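Local atomic coordinates of Na-K-Cl cotransporter (Methanosarcina acetivorans, PDB entry 3G40), a protein that probably carries chloride together with monoatomic cations across the membrane, the chain here being its cytoplasmic C-terminal domain. Residues S190-S195 and A245-F250. Numbering follows the deposited sequence.
Sequences SNWKAS and ASLHIF
Trp192, at the C-terminal end of helix 179-192, meets Ser246 and Leu247, where the chain enters strand 247-251; no hydrogen bond joins 190-195 to 245-250, and Lys193, the next residue, is the first to leave helical angles, with phi 53°. The bridging is done by the indole, whose CG lies anti to the carbonyl carbon and beside the backbone N; with chi1 -69° and chi2 -4° the benzo ring is carried out toward Ser246 and Leu247. Trp192 CH2 rests 4.0 Å from Leu247 CD2, and Trp192 CZ3 comes equally near, 4.0 Å, to Leu247 CB. Leu247 therefore offers both the root and one methyl of its side chain, and the two side chains cross at about a right angle. Contact with Ser246 is looser: CB lies 4.5 Å from Trp192 CZ3, while Ser246 OG is engaged by the backbone N of Asn156 and Leu157. On the five-membered ring, NE1 donates a hydrogen bond to Asp42 OD2, which should restrict rotation of the indole. Strand 247-251 runs between strands 271-276 and 157-161 of the mixed sheet. Helix 179-192 packs on it, with Leu188 against Leu247 and Ile184 against Ile249, and Trp192 extends that apolar interface to the start of the strand, beside the loop residues Leu152 and Gln155.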
ATOM      1  N   SER A 190      -9.578  15.115  -2.323  1.00 34.16           N
ATOM      2  CA  SER A 190     -10.140  15.503  -1.045  1.00 34.39           C
ATOM      3  C   SER A 190      -9.799  14.485   0.064  1.00 31.95           C
ATOM      4  O   SER A 190      -9.380  14.864   1.156  1.00 33.77           O
ATOM      5  CB  SER A 190     -11.660  15.709  -1.195  1.00 47.66           C
ATOM      6  OG  SER A 190     -12.329  15.545   0.035  1.00 55.36           O
ATOM      7  N   ASN A 191      -9.953  13.194  -0.217  1.00 34.04           N
ATOM      8  CA  ASN A 191      -9.691  12.178   0.807  1.00 33.22           C
ATOM      9  C   ASN A 191      -8.197  11.970   1.141  1.00 39.58           C
ATOM     10  O   ASN A 191      -7.857  11.694   2.283  1.00 38.37           O
ATOM     11  CB  ASN A 191     -10.389  10.861   0.461  1.00 35.46           C
ATOM     12  CG  ASN A 191     -11.881  10.921   0.737  1.00 37.16           C
ATOM     13  OD1 ASN A 191     -12.332  11.760   1.511  1.00 36.96           O
ATOM     14  ND2 ASN A 191     -12.651  10.056   0.088  1.00 32.28           N
ATOM     15  N   TRP A 192      -7.320  12.124   0.150  1.00 31.27           N
ATOM     16  CA  TRP A 192      -5.867  12.038   0.370  1.00 30.76           C
ATOM     17  C   TRP A 192      -5.264  13.365   0.824  1.00 37.39           C
ATOM     18  O   TRP A 192      -4.124  13.401   1.313  1.00 34.49           O
ATOM     19  CB  TRP A 192      -5.142  11.623  -0.915  1.00 30.68           C
ATOM     20  CG  TRP A 192      -5.379  10.216  -1.353  1.00 34.88           C
ATOM     21  CD1 TRP A 192      -6.112   9.245  -0.698  1.00 38.27           C
ATOM     22  CD2 TRP A 192      -4.856   9.597  -2.534  1.00 34.76           C
ATOM     23  NE1 TRP A 192      -6.080   8.069  -1.419  1.00 32.27           N
ATOM     24  CE2 TRP A 192      -5.313   8.256  -2.543  1.00 34.67           C
ATOM     25  CE3 TRP A 192      -4.049  10.044  -3.583  1.00 31.87           C
ATOM     26  CZ2 TRP A 192      -4.993   7.368  -3.568  1.00 33.93           C
ATOM     27  CZ3 TRP A 192      -3.734   9.164  -4.608  1.00 35.36           C
ATOM     28  CH2 TRP A 192      -4.200   7.831  -4.586  1.00 31.82           C
ATOM     29  N   LYS A 193      -6.011  14.454   0.641  1.00 34.80           N
ATOM     30  CA  LYS A 193      -5.457  15.797   0.826  1.00 36.10           C
ATOM     31  C   LYS A 193      -4.194  15.932  -0.013  1.00 37.32           C
ATOM     32  O   LYS A 193      -3.164  16.410   0.456  1.00 40.31           O
ATOM     33  CB  LYS A 193      -5.166  16.082   2.298  1.00 42.77           C
ATOM     34  CG  LYS A 193      -6.426  16.128   3.150  1.00 54.66           C
ATOM     35  CD  LYS A 193      -6.145  16.597   4.565  1.00 67.09           C
ATOM     36  CE  LYS A 193      -7.442  16.760   5.349  1.00 75.53           C
ATOM     37  NZ  LYS A 193      -7.212  17.234   6.742  1.00 83.28           N
ATOM     38  N   ALA A 194      -4.307  15.495  -1.260  1.00 34.55           N
ATOM     39  CA  ALA A 194      -3.222  15.505  -2.232  1.00 36.23           C
ATOM     40  C   ALA A 194      -3.305  16.740  -3.131  1.00 40.58           C
ATOM     41  O   ALA A 194      -4.336  17.414  -3.180  1.00 38.87           O
ATOM     42  CB  ALA A 194      -3.295  14.221  -3.091  1.00 32.19           C
ATOM     43  N   SER A 195      -2.221  17.028  -3.847  1.00 35.65           N
ATOM     44  CA  SER A 195      -2.248  18.064  -4.884  1.00 34.12           C
ATOM     45  C   SER A 195      -2.729  17.483  -6.207  1.00 33.54           C
ATOM     46  O   SER A 195      -2.358  16.372  -6.574  1.00 45.09           O
ATOM     47  CB  SER A 195      -0.856  18.677  -5.070  1.00 36.92           C
ATOM     48  OG  SER A 195      -0.448  19.272  -3.862  1.00 44.28           O
ATOM     49  N   ALA A 245       3.380  11.561 -10.694  1.00 35.96           N
ATOM     50  CA  ALA A 245       2.251  11.593  -9.748  1.00 34.43           C
ATOM     51  C   ALA A 245       2.167  10.282  -8.951  1.00 33.58           C
ATOM     52  O   ALA A 245       2.655   9.261  -9.404  1.00 37.37           O
ATOM     53  CB  ALA A 245       0.929  11.828 -10.471  1.00 30.84           C
ATOM     54  N   SER A 246       1.541  10.319  -7.774  1.00 38.55           N
ATOM     55  CA  SER A 246       1.228   9.092  -7.017  1.00 32.84           C
ATOM     56  C   SER A 246       0.239   8.256  -7.801  1.00 33.44           C
ATOM     57  O   SER A 246       0.286   7.011  -7.807  1.00 36.88           O
ATOM     58  CB  SER A 246       0.605   9.450  -5.663  1.00 25.89           C
ATOM     59  OG  SER A 246       1.427  10.368  -4.934  1.00 30.43           O
ATOM     60  N   LEU A 247      -0.675   8.945  -8.460  1.00 30.27           N
ATOM     61  CA  LEU A 247      -1.718   8.284  -9.224  1.00 30.11           C
ATOM     62  C   LEU A 247      -2.057   9.111 -10.444  1.00 33.05           C
ATOM     63  O   LEU A 247      -2.345  10.312 -10.333  1.00 33.08           O
ATOM     64  CB  LEU A 247      -2.984   8.123  -8.383  1.00 31.44           C
ATOM     65  CG  LEU A 247      -4.193   7.501  -9.114  1.00 37.33           C
ATOM     66  CD1 LEU A 247      -3.991   6.007  -9.400  1.00 34.40           C
ATOM     67  CD2 LEU A 247      -5.489   7.706  -8.321  1.00 35.53           C
ATOM     68  N   HIS A 248      -2.031   8.456 -11.598  1.00 30.78           N
ATOM     69  CA  HIS A 248      -2.496   9.051 -12.847  1.00 33.80           C
ATOM     70  C   HIS A 248      -3.910   8.547 -13.137  1.00 36.41           C
ATOM     71  O   HIS A 248      -4.145   7.336 -13.166  1.00 36.75           O
ATOM     72  CB  HIS A 248      -1.586   8.620 -13.987  1.00 30.86           C
ATOM     73  CG  HIS A 248      -0.173   9.081 -13.833  1.00 39.01           C
ATOM     74  ND1 HIS A 248       0.277  10.274 -14.360  1.00 36.10           N
ATOM     75  CD2 HIS A 248       0.891   8.517 -13.215  1.00 40.40           C
ATOM     76  CE1 HIS A 248       1.557  10.422 -14.073  1.00 35.39           C
ATOM     77  NE2 HIS A 248       1.957   9.368 -13.382  1.00 35.75           N
ATOM     78  N   ILE A 249      -4.841   9.476 -13.337  1.00 30.85           N
ATOM     79  CA  ILE A 249      -6.209   9.145 -13.745  1.00 31.00           C
ATOM     80  C   ILE A 249      -6.383   9.446 -15.226  1.00 38.25           C
ATOM     81  O   ILE A 249      -6.104  10.567 -15.679  1.00 41.04           O
ATOM     82  CB  ILE A 249      -7.240   9.958 -12.923  1.00 33.58           C
ATOM     83  CG1 ILE A 249      -7.037   9.694 -11.420  1.00 34.72           C
ATOM     84  CG2 ILE A 249      -8.679   9.640 -13.376  1.00 31.83           C
ATOM     85  CD1 ILE A 249      -7.783  10.642 -10.525  1.00 33.83           C
ATOM     86  N   PHE A 250      -6.796   8.434 -15.986  1.00 33.08           N
ATOM     87  CA  PHE A 250      -7.079   8.579 -17.411  1.00 37.44           C
ATOM     88  C   PHE A 250      -8.544   8.254 -17.666  1.00 44.50           C
ATOM     89  O   PHE A 250      -9.202   7.629 -16.834  1.00 39.22           O
ATOM     90  CB  PHE A 250      -6.228   7.601 -18.229  1.00 39.36           C
ATOM     91  CG  PHE A 250      -4.747   7.860 -18.146  1.00 42.86           C
ATOM     92  CD1 PHE A 250      -3.973   7.245 -17.171  1.00 41.61           C
ATOM     93  CD2 PHE A 250      -4.127   8.702 -19.055  1.00 41.95           C
ATOM     94  CE1 PHE A 250      -2.602   7.481 -17.097  1.00 43.18           C
ATOM     95  CE2 PHE A 250      -2.749   8.945 -18.984  1.00 39.20           C
ATOM     96  CZ  PHE A 250      -1.997   8.337 -18.001  1.00 38.19           C
TER